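Local coordinates for protein bacteriocin (Brevibacillus sp. SKDU10, PDB 6LWZ) that probably acts as a secreted antimicrobial peptide, a defensin-like bacteriocin that would inhibit or kill competing bacteria, at residues F13-K18 against K29-A34; E24-Q30 against T45-C51. One frame throughout, in Å; residues are numbered along the deposited sequence.

Contact 1: residues F13-K18 against K29-A34; sequences FIVKDK and KQVYVA
K29 lays its side chain across the neighbouring strand, where its aliphatic part rests against V15 and D17. CG is anti to the carbonyl carbon (chi1 -57°) and the chain runs extended beyond it, which carries CD to 3.6 Å from V15 CG1. D17 OD2 and K29 NZ remain 5.0 Å apart, so any attraction between these charges acts without direct contact.

On the other face of the sheet, I14 and Y32 form a hydrogen-bonded antiparallel pair. I14 N donates to Y32 O and Y32 N to I14 O, both at 2.9 Å; the second bond is the straighter, at 168° through the hydrogen. I14 also reaches along the sheet with CD1, which presses closely on A34 CB at 3.4 Å. The Y32 ring is met over one face by the ammonium of K16, whose NZ stands 4.4 Å from the ring centroid in a cation-pi contact. K16 itself pairs with Q30 through two further backbone bonds. Back on the face of V15 and K29, F13 lies beside V33, CE2 to CG1 3.5 Å. As in any antiparallel ladder, hydrogen-bonded and non-hydrogen-bonded pairs alternate, here in the hairpin of strands 10-20 and 26-35 of this defensin-like sheet.

Contact 2: residues E24-Q30 against T45-C51; sequences EKKYYKQ and TEWGGPC
W47 stands against E24, K26 and Y28 in the second hairpin of the sheet, where strands 26-35 and 40-48 run antiparallel and a beta bulge shifts the register by one between K26 and Y28. The indole illustrates how a flat side chain on a small sheet can be held from two sides. Over one face lies K26 NZ, 4.1 Å from the centroid of the five-membered ring in a cation-pi contact; the K26 chain, bent at chi3 (-74°), crosses W47 at about a right angle. The opposite face carries T45 CG2 from the same strand as W47. E24 approaches the six-membered ring obliquely with its aliphatic part, CG lying 3.4 Å from W47 CH2, and its carboxylate makes a long salt bridge with K26 that may steady the ammonium over the indole. Y28 offers CB to W47 CZ3 at 3.6 Å, the two side chains crossing obliquely, while H21 meets both aromatic rings edge-to-face.

Backbone bonds hold the strands to both sides of W47: K29 and E46 are joined by two, each N to the other's O, and at the bulge Y27 uses both backbone groups, its N donating to G49 O and its O accepting from G48 N. The E46 carboxylate turns to a salt bridge with R44. Farther along the paired strands, T45 OG1 donates to Q30 OE1 at 2.6 Å, tilted 16° from the carbonyl plane of the amide, and Y42 OH is a second hydrogen-bonding partner of that hydroxyl.

At the far end the chain turns a corner at G49, and C51, disulfide-bonded to C20, swings back toward Y27. With SG anti to the backbone N (chi1 -151°), the sulfur sits over one face of the tyrosine ring, 3.9 Å from its centroid and offset toward the rim.

How the contacts relate
Contacts 1 and 2 lie on the two flanks of strand 26-35, the middle strand of a three-stranded antiparallel sheet, their centres about 13 Å apart. Along the chain their segments alternate: 13-18, 24-30, 29-34, then 45-51, with K29 and Q30 belonging to both. Each hairpin therefore borrows the same central strand, one outer strand on each side, and the strand order follows the sequence. A probable hydrogen bond from K18 N to Y28 O, 3.0 Å long, joins the two contacts directly. Near that end the C20-C51 disulfide covalently ties the end of strand 10-20 to the chain beyond strand 40-48, which would brace this small, helix-free, defensin-like peptide across its sheet.

Contact 1: residues F13-K18 against K29-A34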
ATOM      1  N   PHE A  13      -6.562   6.988   2.170  1.00 29.34           N
ATOM      2  CA  PHE A  13      -5.589   6.020   1.700  1.00 28.66           C
ATOM      3  C   PHE A  13      -4.903   6.567   0.456  1.00 28.74           C
ATOM      4  O   PHE A  13      -5.554   7.171  -0.393  1.00 27.63           O
ATOM      5  CB  PHE A  13      -6.278   4.700   1.367  1.00 29.44           C
ATOM      6  CG  PHE A  13      -6.704   3.925   2.574  1.00 29.73           C
ATOM      7  CD1 PHE A  13      -7.905   4.212   3.208  1.00 30.39           C
ATOM      8  CD2 PHE A  13      -5.902   2.908   3.083  1.00 29.26           C
ATOM      9  CE1 PHE A  13      -8.304   3.493   4.326  1.00 31.78           C
ATOM     10  CE2 PHE A  13      -6.291   2.182   4.199  1.00 28.54           C
ATOM     11  CZ  PHE A  13      -7.492   2.477   4.825  1.00 30.66           C
ATOM     12  N   ILE A  14      -3.590   6.373   0.370  1.00 29.87           N
ATOM     13  CA  ILE A  14      -2.831   6.692  -0.839  1.00 30.90           C
ATOM     14  C   ILE A  14      -2.280   5.419  -1.495  1.00 30.82           C
ATOM     15  O   ILE A  14      -1.540   4.652  -0.878  1.00 31.22           O
ATOM     16  CB  ILE A  14      -1.681   7.676  -0.555  1.00 32.56           C
ATOM     17  CG1 ILE A  14      -2.228   8.982   0.013  1.00 33.13           C
ATOM     18  CG2 ILE A  14      -0.911   7.979  -1.831  1.00 33.72           C
ATOM     19  CD1 ILE A  14      -2.241   9.018   1.516  1.00 35.06           C
ATOM     20  N   VAL A  15      -2.634   5.234  -2.763  1.00 31.93           N
ATOM     21  CA  VAL A  15      -2.304   4.036  -3.531  1.00 29.25           C
ATOM     22  C   VAL A  15      -1.202   4.357  -4.527  1.00 28.33           C
ATOM     23  O   VAL A  15      -1.375   5.214  -5.382  1.00 24.26           O
ATOM     24  CB  VAL A  15      -3.532   3.535  -4.310  1.00 28.54           C
ATOM     25  CG1 VAL A  15      -3.169   2.378  -5.227  1.00 28.17           C
ATOM     26  CG2 VAL A  15      -4.636   3.124  -3.353  1.00 28.63           C
ATOM     27  N   LYS A  16      -0.074   3.661  -4.401  1.00 30.30           N
ATOM     28  CA  LYS A  16       1.077   3.853  -5.276  1.00 31.88           C
ATOM     29  C   LYS A  16       1.346   2.574  -6.056  1.00 29.62           C
ATOM     30  O   LYS A  16       1.691   1.548  -5.475  1.00 26.01           O
ATOM     31  CB  LYS A  16       2.305   4.240  -4.454  1.00 35.83           C
ATOM     32  CG  LYS A  16       2.257   5.663  -3.917  1.00 39.65           C
ATOM     33  CD  LYS A  16       2.961   5.795  -2.576  1.00 42.06           C
ATOM     34  CE  LYS A  16       2.929   7.229  -2.067  1.00 43.45           C
ATOM     35  NZ  LYS A  16       3.484   7.372  -0.689  1.00 44.21           N
ATOM     36  N   ASP A  17       1.172   2.651  -7.371  1.00 31.24           N
ATOM     37  CA  ASP A  17       1.399   1.528  -8.271  1.00 34.96           C
ATOM     38  C   ASP A  17       2.883   1.411  -8.592  1.00 34.41           C
ATOM     39  O   ASP A  17       3.526   2.401  -8.942  1.00 32.64           O
ATOM     40  CB  ASP A  17       0.598   1.722  -9.557  1.00 40.90           C
ATOM     41  CG  ASP A  17       0.724   0.553 -10.506  1.00 44.62           C
ATOM     42  OD1 ASP A  17       1.850   0.276 -10.977  1.00 53.82           O
ATOM     43  OD2 ASP A  17      -0.308  -0.087 -10.794  1.00 49.61           O
ATOM     44  N   LYS A  18       3.412   0.193  -8.481  1.00 35.18           N
ATOM     45  CA  LYS A  18       4.850  -0.056  -8.602  1.00 35.58           C
ATOM     46  C   LYS A  18       5.241  -0.913  -9.792  1.00 38.90           C
ATOM     47  O   LYS A  18       6.426  -1.060 -10.083  1.00 45.73           O
ATOM     48  CB  LYS A  18       5.351  -0.759  -7.352  1.00 34.08           C
ATOM     49  CG  LYS A  18       5.067  -0.034  -6.058  1.00 32.85           C
ATOM     50  CD  LYS A  18       5.672   1.356  -6.035  1.00 31.80           C
ATOM     51  CE  LYS A  18       5.546   1.941  -4.642  1.00 31.76           C
ATOM     52  NZ  LYS A  18       6.409   3.122  -4.433  1.00 32.08           N
ATOM     53  N   LYS A  29       0.592  -2.830  -5.985  1.00 27.33           N
ATOM     54  CA  LYS A  29       0.454  -1.457  -5.511  1.00 30.81           C
ATOM     55  C   LYS A  29       0.798  -1.426  -4.039  1.00 29.03           C
ATOM     56  O   LYS A  29       0.346  -2.285  -3.284  1.00 27.85           O
ATOM     57  CB  LYS A  29      -0.979  -0.957  -5.697  1.00 33.43           C
ATOM     58  CG  LYS A  29      -1.480  -1.036  -7.127  1.00 37.11           C
ATOM     59  CD  LYS A  29      -2.935  -0.615  -7.235  1.00 39.86           C
ATOM     60  CE  LYS A  29      -3.506  -0.986  -8.590  1.00 41.19           C
ATOM     61  NZ  LYS A  29      -4.878  -0.456  -8.767  1.00 41.79           N
ATOM     62  N   GLN A  30       1.611  -0.457  -3.639  1.00 31.16           N
ATOM     63  CA  GLN A  30       1.866  -0.214  -2.229  1.00 33.32           C
ATOM     64  C   GLN A  30       0.783   0.718  -1.713  1.00 29.04           C
ATOM     65  O   GLN A  30       0.546   1.767  -2.303  1.00 28.72           O
ATOM     66  CB  GLN A  30       3.243   0.413  -2.013  1.00 38.92           C
ATOM     67  CG  GLN A  30       4.414  -0.496  -2.355  1.00 42.61           C
ATOM     68  CD  GLN A  30       4.612  -1.618  -1.354  1.00 45.37           C
ATOM     69  OE1 GLN A  30       3.719  -2.439  -1.131  1.00 46.94           O
ATOM     70  NE2 GLN A  30       5.799  -1.668  -0.755  1.00 45.26           N
ATOM     71  N   VAL A  31       0.133   0.321  -0.621  1.00 25.67           N
ATOM     72  CA  VAL A  31      -0.964   1.075  -0.035  1.00 24.55           C
ATOM     73  C   VAL A  31      -0.505   1.702   1.274  1.00 24.06           C
ATOM     74  O   VAL A  31       0.023   1.019   2.154  1.00 23.88           O
ATOM     75  CB  VAL A  31      -2.195   0.175   0.229  1.00 24.30           C
ATOM     76  CG1 VAL A  31      -3.360   0.977   0.807  1.00 23.86           C
ATOM     77  CG2 VAL A  31      -2.630  -0.517  -1.047  1.00 25.72           C
ATOM     78  N   TYR A  32      -0.720   3.006   1.392  1.00 25.16           N
ATOM     79  CA  TYR A  32      -0.410   3.756   2.603  1.00 25.60           C
ATOM     80  C   TYR A  32      -1.687   4.366   3.155  1.00 26.45           C
ATOM     81  O   TYR A  32      -2.649   4.596   2.414  1.00 24.56           O
ATOM     82  CB  TYR A  32       0.593   4.871   2.294  1.00 26.14           C
ATOM     83  CG  TYR A  32       2.027   4.404   2.179  1.00 28.06           C
ATOM     84  CD1 TYR A  32       2.446   3.647   1.093  1.00 29.25           C
ATOM     85  CD2 TYR A  32       2.968   4.733   3.156  1.00 29.59           C
ATOM     86  CE1 TYR A  32       3.760   3.216   0.981  1.00 31.44           C
ATOM     87  CE2 TYR A  32       4.287   4.309   3.059  1.00 32.39           C
ATOM     88  CZ  TYR A  32       4.681   3.548   1.969  1.00 33.42           C
ATOM     89  OH  TYR A  32       5.985   3.118   1.860  1.00 37.33           O
ATOM     90  N   VAL A  33      -1.686   4.616   4.460  1.00 27.66           N
ATOM     91  CA  VAL A  33      -2.754   5.370   5.120  1.00 30.01           C
ATOM     92  C   VAL A  33      -2.213   6.743   5.478  1.00 32.62           C
ATOM     93  O   VAL A  33      -1.106   6.861   6.014  1.00 32.75           O
ATOM     94  CB  VAL A  33      -3.297   4.688   6.410  1.00 31.94           C
ATOM     95  CG1 VAL A  33      -3.646   3.237   6.151  1.00 31.51           C
ATOM     96  CG2 VAL A  33      -2.306   4.775   7.561  1.00 33.46           C
ATOM     97  N   ALA A  34      -2.978   7.779   5.154  1.00 32.70           N
ATOM     98  CA  ALA A  34      -2.701   9.116   5.646  1.00 32.09           C
ATOM     99  C   ALA A  34      -3.599   9.313   6.846  1.00 34.19           C
ATOM    100  O   ALA A  34      -4.818   9.246   6.730  1.00 30.40           O
ATOM    101  CB  ALA A  34      -2.985  10.155   4.586  1.00 33.26           C
TER

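Contact 2: residues E24-Q30 against T45-C51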
ATOM      1  N   GLU A  24       7.451 -11.903  -6.443  1.00 31.75           N
ATOM      2  CA  GLU A  24       6.150 -12.506  -6.754  1.00 29.47           C
ATOM      3  C   GLU A  24       5.786 -12.423  -8.245  1.00 27.90           C
ATOM      4  O   GLU A  24       4.892 -13.134  -8.695  1.00 25.89           O
ATOM      5  CB  GLU A  24       5.058 -11.849  -5.909  1.00 31.06           C
ATOM      6  CG  GLU A  24       5.240 -12.050  -4.412  1.00 33.26           C
ATOM      7  CD  GLU A  24       4.775 -13.414  -3.929  1.00 34.11           C
ATOM      8  OE1 GLU A  24       5.451 -14.006  -3.067  1.00 37.69           O
ATOM      9  OE2 GLU A  24       3.733 -13.899  -4.401  1.00 35.24           O
ATOM     10  N   LYS A  25       6.473 -11.563  -9.001  1.00 30.20           N
ATOM     11  CA  LYS A  25       6.258 -11.446 -10.455  1.00 32.33           C
ATOM     12  C   LYS A  25       4.774 -11.274 -10.802  1.00 30.52           C
ATOM     13  O   LYS A  25       4.216 -11.969 -11.658  1.00 26.86           O
ATOM     14  CB  LYS A  25       6.886 -12.634 -11.186  1.00 35.51           C
ATOM     15  CG  LYS A  25       8.357 -12.818 -10.834  1.00 39.01           C
ATOM     16  CD  LYS A  25       9.145 -13.491 -11.949  1.00 42.33           C
ATOM     17  CE  LYS A  25       8.774 -14.958 -12.111  1.00 42.53           C
ATOM     18  NZ  LYS A  25       9.947 -15.779 -12.542  1.00 41.53           N
ATOM     19  N   LYS A  26       4.159 -10.338 -10.084  1.00 30.24           N
ATOM     20  CA  LYS A  26       2.787  -9.902 -10.301  1.00 29.07           C
ATOM     21  C   LYS A  26       2.820  -8.393 -10.183  1.00 25.28           C
ATOM     22  O   LYS A  26       3.640  -7.830  -9.445  1.00 22.73           O
ATOM     23  CB  LYS A  26       1.838 -10.459  -9.232  1.00 29.78           C
ATOM     24  CG  LYS A  26       1.372 -11.893  -9.449  1.00 30.76           C
ATOM     25  CD  LYS A  26       0.440 -12.369  -8.335  1.00 30.13           C
ATOM     26  CE  LYS A  26       1.192 -12.647  -7.045  1.00 31.41           C
ATOM     27  NZ  LYS A  26       0.287 -13.071  -5.947  1.00 34.61           N
ATOM     28  N   TYR A  27       1.928  -7.732 -10.904  1.00 23.46           N
ATOM     29  CA  TYR A  27       1.734  -6.306 -10.705  1.00 23.66           C
ATOM     30  C   TYR A  27       1.335  -6.077  -9.259  1.00 23.53           C
ATOM     31  O   TYR A  27       0.637  -6.904  -8.672  1.00 24.41           O
ATOM     32  CB  TYR A  27       0.658  -5.782 -11.647  1.00 22.94           C
ATOM     33  CG  TYR A  27       1.107  -5.764 -13.082  1.00 25.66           C
ATOM     34  CD1 TYR A  27       2.198  -4.999 -13.468  1.00 25.38           C
ATOM     35  CD2 TYR A  27       0.450  -6.513 -14.058  1.00 27.11           C
ATOM     36  CE1 TYR A  27       2.628  -4.972 -14.781  1.00 27.19           C
ATOM     37  CE2 TYR A  27       0.877  -6.495 -15.381  1.00 28.20           C
ATOM     38  CZ  TYR A  27       1.968  -5.720 -15.737  1.00 28.99           C
ATOM     39  OH  TYR A  27       2.416  -5.679 -17.046  1.00 32.05           O
ATOM     40  N   TYR A  28       1.802  -4.984  -8.667  1.00 22.92           N
ATOM     41  CA  TYR A  28       1.434  -4.670  -7.290  1.00 19.39           C
ATOM     42  C   TYR A  28       1.350  -3.167  -7.024  1.00 22.69           C
ATOM     43  O   TYR A  28       1.934  -2.348  -7.743  1.00 22.79           O
ATOM     44  CB  TYR A  28       2.397  -5.347  -6.290  1.00  9.79           C
ATOM     45  CG  TYR A  28       3.754  -4.688  -6.198  1.00 17.21           C
ATOM     46  CD1 TYR A  28       4.666  -4.801  -7.236  1.00 20.73           C
ATOM     47  CD2 TYR A  28       4.121  -3.943  -5.080  1.00 22.11           C
ATOM     48  CE1 TYR A  28       5.909  -4.203  -7.170  1.00 24.44           C
ATOM     49  CE2 TYR A  28       5.369  -3.340  -5.001  1.00 23.96           C
ATOM     50  CZ  TYR A  28       6.255  -3.476  -6.051  1.00 24.86           C
ATOM     51  OH  TYR A  28       7.485  -2.873  -6.008  1.00 26.02           O
ATOM     52  N   LYS A  29       0.592  -2.830  -5.985  1.00 27.33           N
ATOM     53  CA  LYS A  29       0.454  -1.457  -5.511  1.00 30.81           C
ATOM     54  C   LYS A  29       0.798  -1.426  -4.039  1.00 29.03           C
ATOM     55  O   LYS A  29       0.346  -2.285  -3.284  1.00 27.85           O
ATOM     56  CB  LYS A  29      -0.979  -0.957  -5.697  1.00 33.43           C
ATOM     57  CG  LYS A  29      -1.480  -1.036  -7.127  1.00 37.11           C
ATOM     58  CD  LYS A  29      -2.935  -0.615  -7.235  1.00 39.86           C
ATOM     59  CE  LYS A  29      -3.506  -0.986  -8.590  1.00 41.19           C
ATOM     60  NZ  LYS A  29      -4.878  -0.456  -8.767  1.00 41.79           N
ATOM     61  N   GLN A  30       1.611  -0.457  -3.639  1.00 31.16           N
ATOM     62  CA  GLN A  30       1.866  -0.214  -2.229  1.00 33.32           C
ATOM     63  C   GLN A  30       0.783   0.718  -1.713  1.00 29.04           C
ATOM     64  O   GLN A  30       0.546   1.767  -2.303  1.00 28.72           O
ATOM     65  CB  GLN A  30       3.243   0.413  -2.013  1.00 38.92           C
ATOM     66  CG  GLN A  30       4.414  -0.496  -2.355  1.00 42.61           C
ATOM     67  CD  GLN A  30       4.612  -1.618  -1.354  1.00 45.37           C
ATOM     68  OE1 GLN A  30       3.719  -2.439  -1.131  1.00 46.94           O
ATOM     69  NE2 GLN A  30       5.799  -1.668  -0.755  1.00 45.26           N
ATOM     70  N   THR A  45       0.293  -4.350   0.704  1.00 20.74           N
ATOM     71  CA  THR A  45       0.521  -4.526  -0.724  1.00 25.78           C
ATOM     72  C   THR A  45      -0.735  -5.122  -1.340  1.00 28.25           C
ATOM     73  O   THR A  45      -1.303  -6.067  -0.789  1.00 31.15           O
ATOM     74  CB  THR A  45       1.705  -5.486  -0.979  1.00 30.08           C
ATOM     75  OG1 THR A  45       2.933  -4.860  -0.575  1.00 30.53           O
ATOM     76  CG2 THR A  45       1.794  -5.886  -2.464  1.00 31.90           C
ATOM     77  N   GLU A  46      -1.143  -4.581  -2.487  1.00 30.57           N
ATOM     78  CA  GLU A  46      -2.304  -5.060  -3.240  1.00 35.27           C
ATOM     79  C   GLU A  46      -1.818  -5.732  -4.522  1.00 37.89           C
ATOM     80  O   GLU A  46      -1.086  -5.119  -5.292  1.00 43.85           O
ATOM     81  CB  GLU A  46      -3.217  -3.875  -3.579  1.00 37.15           C
ATOM     82  CG  GLU A  46      -4.385  -4.185  -4.503  1.00 39.33           C
ATOM     83  CD  GLU A  46      -5.413  -5.119  -3.891  1.00 44.21           C
ATOM     84  OE1 GLU A  46      -5.418  -5.303  -2.649  1.00 48.85           O
ATOM     85  OE2 GLU A  46      -6.236  -5.668  -4.657  1.00 40.13           O
ATOM     86  N   TRP A  47      -2.222  -6.976  -4.759  1.00 38.88           N
ATOM     87  CA  TRP A  47      -1.700  -7.743  -5.893  1.00 39.20           C
ATOM     88  C   TRP A  47      -2.556  -7.598  -7.140  1.00 36.26           C
ATOM     89  O   TRP A  47      -3.778  -7.554  -7.067  1.00 33.11           O
ATOM     90  CB  TRP A  47      -1.581  -9.223  -5.545  1.00 42.77           C
ATOM     91  CG  TRP A  47      -0.601  -9.512  -4.461  1.00 43.69           C
ATOM     92  CD1 TRP A  47      -0.871 -10.047  -3.238  1.00 44.72           C
ATOM     93  CD2 TRP A  47       0.814  -9.282  -4.496  1.00 44.85           C
ATOM     94  NE1 TRP A  47       0.284 -10.160  -2.507  1.00 44.99           N
ATOM     95  CE2 TRP A  47       1.334  -9.702  -3.257  1.00 45.55           C
ATOM     96  CE3 TRP A  47       1.690  -8.762  -5.458  1.00 46.41           C
ATOM     97  CZ2 TRP A  47       2.695  -9.616  -2.947  1.00 48.59           C
ATOM     98  CZ3 TRP A  47       3.044  -8.674  -5.150  1.00 49.29           C
ATOM     99  CH2 TRP A  47       3.532  -9.097  -3.902  1.00 49.60           C
ATOM    100  N   GLY A  48      -1.888  -7.538  -8.285  1.00 36.81           N
ATOM    101  CA  GLY A  48      -2.543  -7.468  -9.584  1.00 37.17           C
ATOM    102  C   GLY A  48      -2.330  -8.742 -10.380  1.00 36.38           C
ATOM    103  O   GLY A  48      -2.131  -9.825  -9.814  1.00 33.70           O
ATOM    104  N   GLY A  49      -2.351  -8.611 -11.700  1.00 36.06           N
ATOM    105  CA  GLY A  49      -2.249  -9.767 -12.586  1.00 35.45           C
ATOM    106  C   GLY A  49      -0.855 -10.359 -12.644  1.00 35.19           C
ATOM    107  O   GLY A  49       0.073  -9.849 -11.998  1.00 34.80           O
ATOM    108  N   PRO A  50      -0.695 -11.447 -13.415  1.00 33.41           N
ATOM    109  CA  PRO A  50       0.633 -11.989 -13.618  1.00 34.57           C
ATOM    110  C   PRO A  50       1.476 -11.045 -14.461  1.00 37.88           C
ATOM    111  O   PRO A  50       0.958 -10.140 -15.127  1.00 37.81           O
ATOM    112  CB  PRO A  50       0.386 -13.314 -14.333  1.00 32.16           C
ATOM    113  CG  PRO A  50      -0.930 -13.166 -14.979  1.00 33.88           C
ATOM    114  CD  PRO A  50      -1.718 -12.181 -14.172  1.00 32.76           C
ATOM    115  N   CYS A  51       2.776 -11.277 -14.430  1.00 38.74           N
ATOM    116  CA  CYS A  51       3.711 -10.249 -14.793  1.00 39.60           C
ATOM    117  C   CYS A  51       4.897 -10.719 -15.603  1.00 43.51           C
ATOM    118  O   CYS A  51       5.387 -11.834 -15.427  1.00 44.63           O
ATOM    119  CB  CYS A  51       4.229  -9.657 -13.512  1.00 42.68           C
ATOM    120  SG  CYS A  51       4.696  -7.959 -13.658  1.00 43.92           S
TER